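Local coordinates for sugar ABC transporter substrate-binding protein, BlMnBP1 (Bifidobacterium animalis subsp. lactis ATCC 27673, PDB 6I5R) that binds mannobiose and probably delivers manno-oligosaccharides to an ABC transporter for uptake, at residues 57-70 with 339-353. Numbering follows the deposited sequence.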
loop_
_atom_site.group_PDB
_atom_site.type_symbol
_atom_site.label_atom_id
_atom_site.label_comp_id
_atom_site.label_asym_id
_atom_site.label_seq_id
_atom_site.Cartn_x
_atom_site.Cartn_y
_atom_site.Cartn_z
ATOM N N LYS A 57 6.069 2.526 19.050
ATOM C CA LYS A 57 5.001 3.304 19.681
ATOM C C LYS A 57 3.649 2.711 19.290
ATOM O O LYS A 57 3.260 2.760 18.121
ATOM C CB LYS A 57 5.112 4.765 19.258
ATOM C CG LYS A 57 4.278 5.763 20.048
ATOM C CD LYS A 57 4.551 7.166 19.522
ATOM C CE LYS A 57 3.662 8.193 20.204
ATOM N NZ LYS A 57 3.793 8.116 21.676
ATOM N N ASN A 58 2.916 2.165 20.255
ATOM C CA ASN A 58 1.672 1.473 19.930
ATOM C C ASN A 58 0.475 2.424 19.986
ATOM O O ASN A 58 0.586 3.617 20.292
ATOM C CB ASN A 58 1.448 0.262 20.838
ATOM C CG ASN A 58 1.153 0.630 22.309
ATOM O OD1 ASN A 58 0.890 1.792 22.652
ATOM N ND2 ASN A 58 1.203 -0.388 23.187
ATOM N N TRP A 59 -0.698 1.874 19.689
ATOM C CA TRP A 59 -1.889 2.706 19.622
ATOM C C TRP A 59 -2.143 3.398 20.947
ATOM O O TRP A 59 -2.486 4.587 20.974
ATOM C CB TRP A 59 -3.105 1.881 19.222
ATOM C CG TRP A 59 -3.126 1.646 17.739
ATOM C CD1 TRP A 59 -3.241 0.444 17.102
ATOM C CD2 TRP A 59 -3.006 2.637 16.712
ATOM N NE1 TRP A 59 -3.225 0.627 15.741
ATOM C CE2 TRP A 59 -3.069 1.961 15.470
ATOM C CE3 TRP A 59 -2.860 4.030 16.717
ATOM C CZ2 TRP A 59 -2.977 2.626 14.243
ATOM C CZ3 TRP A 59 -2.765 4.693 15.493
ATOM C CH2 TRP A 59 -2.819 3.984 14.273
ATOM N N LYS A 60 -1.991 2.669 22.056
ATOM C CA LYS A 60 -2.273 3.252 23.362
ATOM C C LYS A 60 -1.421 4.481 23.604
ATOM O O LYS A 60 -1.891 5.469 24.194
ATOM C CB LYS A 60 -2.014 2.248 24.479
ATOM C CG LYS A 60 -3.055 1.191 24.705
ATOM C CD LYS A 60 -2.630 0.356 25.891
ATOM C CE LYS A 60 -3.753 -0.489 26.428
ATOM N NZ LYS A 60 -4.380 -1.304 25.374
ATOM N N SER A 61 -0.158 4.429 23.170
ATOM C CA SER A 61 0.766 5.548 23.346
ATOM C C SER A 61 0.342 6.758 22.522
ATOM O O SER A 61 0.428 7.905 22.999
ATOM C CB SER A 61 2.182 5.113 22.975
ATOM O OG SER A 61 3.114 6.156 23.198
ATOM N N TYR A 62 -0.092 6.532 21.272
ATOM C CA TYR A 62 -0.605 7.629 20.464
ATOM C C TYR A 62 -1.863 8.220 21.091
ATOM O O TYR A 62 -2.020 9.446 21.168
ATOM C CB TYR A 62 -0.938 7.158 19.047
ATOM C CG TYR A 62 0.246 6.963 18.169
ATOM C CD1 TYR A 62 0.927 8.052 17.666
ATOM C CD2 TYR A 62 0.682 5.688 17.820
ATOM C CE1 TYR A 62 2.034 7.877 16.860
ATOM C CE2 TYR A 62 1.755 5.505 16.990
ATOM C CZ TYR A 62 2.440 6.604 16.524
ATOM O OH TYR A 62 3.538 6.444 15.715
ATOM N N ILE A 63 -2.779 7.362 21.540
ATOM C CA ILE A 63 -4.036 7.871 22.066
ATOM C C ILE A 63 -3.786 8.648 23.345
ATOM O O ILE A 63 -4.419 9.679 23.599
ATOM C CB ILE A 63 -5.041 6.732 22.259
ATOM C CG1 ILE A 63 -5.338 6.146 20.875
ATOM C CG2 ILE A 63 -6.307 7.266 22.978
ATOM C CD1 ILE A 63 -5.974 4.803 20.867
ATOM N N GLU A 64 -2.855 8.171 24.165
ATOM C CA GLU A 64 -2.446 8.936 25.337
ATOM C C GLU A 64 -1.944 10.326 24.944
ATOM O O GLU A 64 -2.319 11.334 25.563
ATOM C CB GLU A 64 -1.370 8.149 26.078
ATOM C CG GLU A 64 -0.720 8.899 27.168
ATOM C CD GLU A 64 0.336 8.071 27.843
ATOM O OE1 GLU A 64 -0.056 7.166 28.602
ATOM O OE2 GLU A 64 1.554 8.300 27.611
ATOM N N ASP A 65 -1.062 10.398 23.946
ATOM C CA ASP A 65 -0.566 11.694 23.497
ATOM C C ASP A 65 -1.706 12.570 23.002
ATOM O O ASP A 65 -1.774 13.757 23.327
ATOM C CB ASP A 65 0.476 11.529 22.398
ATOM C CG ASP A 65 1.751 10.937 22.909
ATOM O OD1 ASP A 65 2.023 11.052 24.124
ATOM O OD2 ASP A 65 2.502 10.355 22.119
ATOM N N PHE A 66 -2.604 12.000 22.191
ATOM C CA PHE A 66 -3.762 12.746 21.735
ATOM C C PHE A 66 -4.591 13.238 22.915
ATOM O O PHE A 66 -5.129 14.354 22.891
ATOM C CB PHE A 66 -4.589 11.852 20.818
ATOM C CG PHE A 66 -5.946 12.409 20.468
ATOM C CD1 PHE A 66 -6.070 13.421 19.531
ATOM C CD2 PHE A 66 -7.087 11.879 21.019
ATOM C CE1 PHE A 66 -7.299 13.899 19.172
ATOM C CE2 PHE A 66 -8.332 12.372 20.670
ATOM C CZ PHE A 66 -8.426 13.388 19.749
ATOM N N ASN A 67 -4.734 12.407 23.949
ATOM C CA ASN A 67 -5.649 12.762 25.034
ATOM C C ASN A 67 -5.077 13.868 25.911
ATOM O O ASN A 67 -5.818 14.481 26.681
ATOM C CB ASN A 67 -6.004 11.547 25.896
ATOM C CG ASN A 67 -7.069 10.680 25.268
ATOM O OD1 ASN A 67 -7.048 9.473 25.400
ATOM N ND2 ASN A 67 -8.025 11.301 24.605
ATOM N N LYS A 68 -3.787 14.153 25.802
ATOM C CA LYS A 68 -3.264 15.335 26.480
ATOM C C LYS A 68 -3.849 16.601 25.879
ATOM O O LYS A 68 -4.022 17.614 26.578
ATOM C CB LYS A 68 -1.741 15.359 26.405
ATOM C CG LYS A 68 -1.058 14.090 26.989
ATOM C CD LYS A 68 0.432 14.265 27.056
ATOM C CE LYS A 68 1.180 12.948 26.970
ATOM N NZ LYS A 68 0.975 12.102 28.152
ATOM N N MET A 69 -4.185 16.555 24.587
ATOM C CA MET A 69 -4.744 17.705 23.897
ATOM C C MET A 69 -6.268 17.703 23.908
ATOM O O MET A 69 -6.876 18.779 24.031
ATOM C CB MET A 69 -4.204 17.756 22.463
ATOM C CG MET A 69 -4.672 18.980 21.685
ATOM S SD MET A 69 -4.148 18.964 19.960
ATOM C CE MET A 69 -2.356 18.993 20.104
ATOM N N TYR A 70 -6.896 16.523 23.830
ATOM C CA TYR A 70 -8.352 16.382 23.840
ATOM C C TYR A 70 -8.704 15.276 24.817
ATOM O O TYR A 70 -8.925 14.125 24.418
ATOM C CB TYR A 70 -8.924 16.052 22.460
ATOM C CG TYR A 70 -8.904 17.200 21.482
ATOM C CD1 TYR A 70 -9.947 18.119 21.430
ATOM C CD2 TYR A 70 -7.838 17.369 20.609
ATOM C CE1 TYR A 70 -9.933 19.186 20.537
ATOM C CE2 TYR A 70 -7.820 18.413 19.708
ATOM C CZ TYR A 70 -8.871 19.317 19.675
ATOM O OH TYR A 70 -8.848 20.359 18.780
ATOM N N ILE A 339 -11.029 15.725 14.005
ATOM C CA ILE A 339 -9.964 16.206 14.880
ATOM C C ILE A 339 -8.900 15.131 15.081
ATOM O O ILE A 339 -7.705 15.394 14.946
ATOM C CB ILE A 339 -10.556 16.673 16.220
ATOM C CG1 ILE A 339 -11.480 17.862 15.960
ATOM C CG2 ILE A 339 -9.456 17.006 17.206
ATOM C CD1 ILE A 339 -12.250 18.360 17.183
ATOM N N PHE A 340 -9.310 13.893 15.397
ATOM C CA PHE A 340 -8.325 12.836 15.597
ATOM C C PHE A 340 -7.534 12.552 14.317
ATOM O O PHE A 340 -6.322 12.331 14.366
ATOM C CB PHE A 340 -9.012 11.559 16.105
ATOM C CG PHE A 340 -8.051 10.426 16.323
ATOM C CD1 PHE A 340 -7.149 10.471 17.373
ATOM C CD2 PHE A 340 -8.030 9.344 15.469
ATOM C CE1 PHE A 340 -6.229 9.470 17.557
ATOM C CE2 PHE A 340 -7.104 8.318 15.657
ATOM C CZ PHE A 340 -6.216 8.384 16.709
ATOM N N VAL A 341 -8.198 12.531 13.160
ATOM C CA VAL A 341 -7.458 12.321 11.915
ATOM C C VAL A 341 -6.455 13.447 11.700
ATOM O O VAL A 341 -5.299 13.221 11.324
ATOM C CB VAL A 341 -8.427 12.201 10.725
ATOM C CG1 VAL A 341 -7.669 12.275 9.409
ATOM C CG2 VAL A 341 -9.209 10.914 10.803
ATOM N N LYS A 342 -6.874 14.685 11.910
ATOM C CA LYS A 342 -5.934 15.772 11.696
ATOM C C LYS A 342 -4.789 15.696 12.695
ATOM O O LYS A 342 -3.636 15.989 12.351
ATOM C CB LYS A 342 -6.637 17.123 11.795
ATOM C CG LYS A 342 -5.746 18.305 11.398
ATOM C CD LYS A 342 -6.576 19.548 11.030
ATOM C CE LYS A 342 -5.734 20.641 10.399
ATOM N NZ LYS A 342 -6.572 21.809 9.988
ATOM N N TRP A 343 -5.089 15.305 13.937
ATOM C CA TRP A 343 -4.035 15.115 14.928
ATOM C C TRP A 343 -3.085 14.013 14.473
ATOM O O TRP A 343 -1.858 14.155 14.554
ATOM C CB TRP A 343 -4.626 14.794 16.324
ATOM C CG TRP A 343 -3.521 14.697 17.357
ATOM C CD1 TRP A 343 -2.922 15.733 18.014
ATOM C CD2 TRP A 343 -2.827 13.517 17.763
ATOM N NE1 TRP A 343 -1.924 15.264 18.827
ATOM C CE2 TRP A 343 -1.848 13.904 18.697
ATOM C CE3 TRP A 343 -2.959 12.159 17.455
ATOM C CZ2 TRP A 343 -0.970 12.990 19.290
ATOM C CZ3 TRP A 343 -2.105 11.244 18.072
ATOM C CH2 TRP A 343 -1.122 11.668 18.970
ATOM N N MET A 344 -3.642 12.887 14.022
ATOM C CA MET A 344 -2.802 11.826 13.481
ATOM C C MET A 344 -1.911 12.360 12.365
ATOM O O MET A 344 -0.712 12.064 12.316
ATOM C CB MET A 344 -3.669 10.681 12.965
ATOM C CG MET A 344 -4.217 9.757 14.044
ATOM S SD MET A 344 -2.966 9.021 15.122
ATOM C CE MET A 344 -1.881 8.136 13.962
ATOM N N THR A 345 -2.481 13.165 11.467
ATOM C CA THR A 345 -1.739 13.635 10.304
ATOM C C THR A 345 -0.669 14.646 10.685
ATOM O O THR A 345 0.477 14.533 10.252
ATOM C CB THR A 345 -2.696 14.247 9.276
ATOM O OG1 THR A 345 -3.664 13.267 8.900
ATOM C CG2 THR A 345 -1.934 14.694 8.042
ATOM N N GLU A 346 -1.018 15.641 11.504
ATOM C CA GLU A 346 -0.128 16.774 11.715
ATOM C C GLU A 346 0.741 16.637 12.948
ATOM O O GLU A 346 1.863 17.160 12.947
ATOM C CB GLU A 346 -0.921 18.073 11.836
ATOM C CG GLU A 346 -1.789 18.352 10.648
ATOM C CD GLU A 346 -2.030 19.821 10.448
ATOM O OE1 GLU A 346 -1.731 20.638 11.377
ATOM O OE2 GLU A 346 -2.493 20.174 9.334
ATOM N N ASP A 347 0.282 15.900 13.970
ATOM C CA ASP A 347 0.937 15.932 15.282
ATOM C C ASP A 347 1.461 14.588 15.780
ATOM O O ASP A 347 2.452 14.572 16.524
ATOM C CB ASP A 347 -0.027 16.485 16.359
ATOM C CG ASP A 347 -0.246 18.003 16.270
ATOM O OD1 ASP A 347 0.189 18.655 15.310
ATOM O OD2 ASP A 347 -0.885 18.573 17.177
ATOM N N SER A 348 0.832 13.471 15.413
ATOM C CA SER A 348 1.093 12.204 16.089
ATOM C C SER A 348 2.535 11.744 15.953
ATOM O O SER A 348 3.068 11.098 16.866
ATOM C CB SER A 348 0.190 11.103 15.539
ATOM O OG SER A 348 0.467 10.860 14.191
ATOM N N GLY A 349 3.146 11.960 14.789
ATOM C CA GLY A 349 4.405 11.313 14.471
ATOM C C GLY A 349 4.279 9.924 13.868
ATOM O O GLY A 349 5.301 9.248 13.697
ATOM N N PHE A 350 3.061 9.467 13.554
ATOM C CA PHE A 350 2.889 8.120 13.010
ATOM C C PHE A 350 3.801 7.880 11.802
ATOM O O PHE A 350 4.505 6.871 11.731
ATOM C CB PHE A 350 1.410 7.889 12.644
ATOM C CG PHE A 350 1.144 6.549 12.044
ATOM C CD1 PHE A 350 1.215 6.338 10.653
ATOM C CD2 PHE A 350 0.851 5.476 12.844
ATOM C CE1 PHE A 350 1.004 5.085 10.108
ATOM C CE2 PHE A 350 0.639 4.215 12.282
ATOM C CZ PHE A 350 0.711 4.037 10.907
ATOM N N ALA A 351 3.813 8.804 10.846
ATOM C CA ALA A 351 4.626 8.597 9.661
ATOM C C ALA A 351 6.114 8.511 10.002
ATOM O O ALA A 351 6.821 7.627 9.487
ATOM C CB ALA A 351 4.341 9.711 8.652
ATOM N N LYS A 352 6.615 9.410 10.860
ATOM C CA LYS A 352 8.024 9.352 11.252
ATOM C C LYS A 352 8.364 8.021 11.921
ATOM O O LYS A 352 9.490 7.529 11.792
ATOM C CB LYS A 352 8.348 10.555 12.156
ATOM C CG LYS A 352 9.747 10.621 12.703
ATOM C CD LYS A 352 10.028 11.985 13.397
ATOM C CE LYS A 352 9.252 12.159 14.697
ATOM N NZ LYS A 352 9.891 11.344 15.802
ATOM N N ASN A 353 7.388 7.391 12.569
ATOM C CA ASN A 353 7.673 6.215 13.395
ATOM C C ASN A 353 7.560 4.907 12.645
ATOM O O ASN A 353 8.312 3.959 12.914
ATOM C CB ASN A 353 6.751 6.254 14.606
ATOM C CG ASN A 353 7.120 7.350 15.522
ATOM O OD1 ASN A 353 8.281 7.757 15.528
ATOM N ND2 ASN A 353 6.162 7.872 16.284
HETATM O O HOH W 1 6.922 3.060 15.952
HETATM O O HOH W 2 1.976 11.486 19.510
#
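Phe66 sits between Trp343 and Phe340 in an aromatic cluster that packs helix 59-69 across the end of helix 331-346, within one lobe of a periplasmic-binding-protein fold. With CG anti to the backbone N (chi1 -176°), the Trp343 indole turns a face to helix 59-69: Phe66 CB sits over its six-membered ring, 3.6 Å from the centroid, and the Phe66 ring turns an edge to the five-membered ring. Phe340 in turn points its edge at the Phe66 face, a T-shaped pair with planes at 86°. Met69 CE touches the indole edge at CD1, and Ser348 CA backs the face opposite Phe66 CB. Were Trp343 an alanine, the Phe66 edge would probably lose its aromatic partner and a gap would be likely to open between the helices. Tyr62 sets its ring edge against Ser348 O, and Asn353 ND2 donates to Tyr62 OH at 3.0 Å, nearly straight (164°), with the Tyr62 oxygen in the plane of the Asn353 amide. Farther out, Ile339 CG2 rests on one face of Tyr70, while Trp59 meets Met344 CE at its edge, 3.9 Å from CZ3. Phe66 also lies on Ile73 and Val75 of strand 73-79, and Phe42 meets both Trp59 and Phe340 edge-to-face. Toward the sugar site, the Phe350 side chain lies about 7 Å from a bound beta-D-mannopyranose. Lys57 NZ forms a salt bridge with Asp65 OD2, which a water links to Ser348 O.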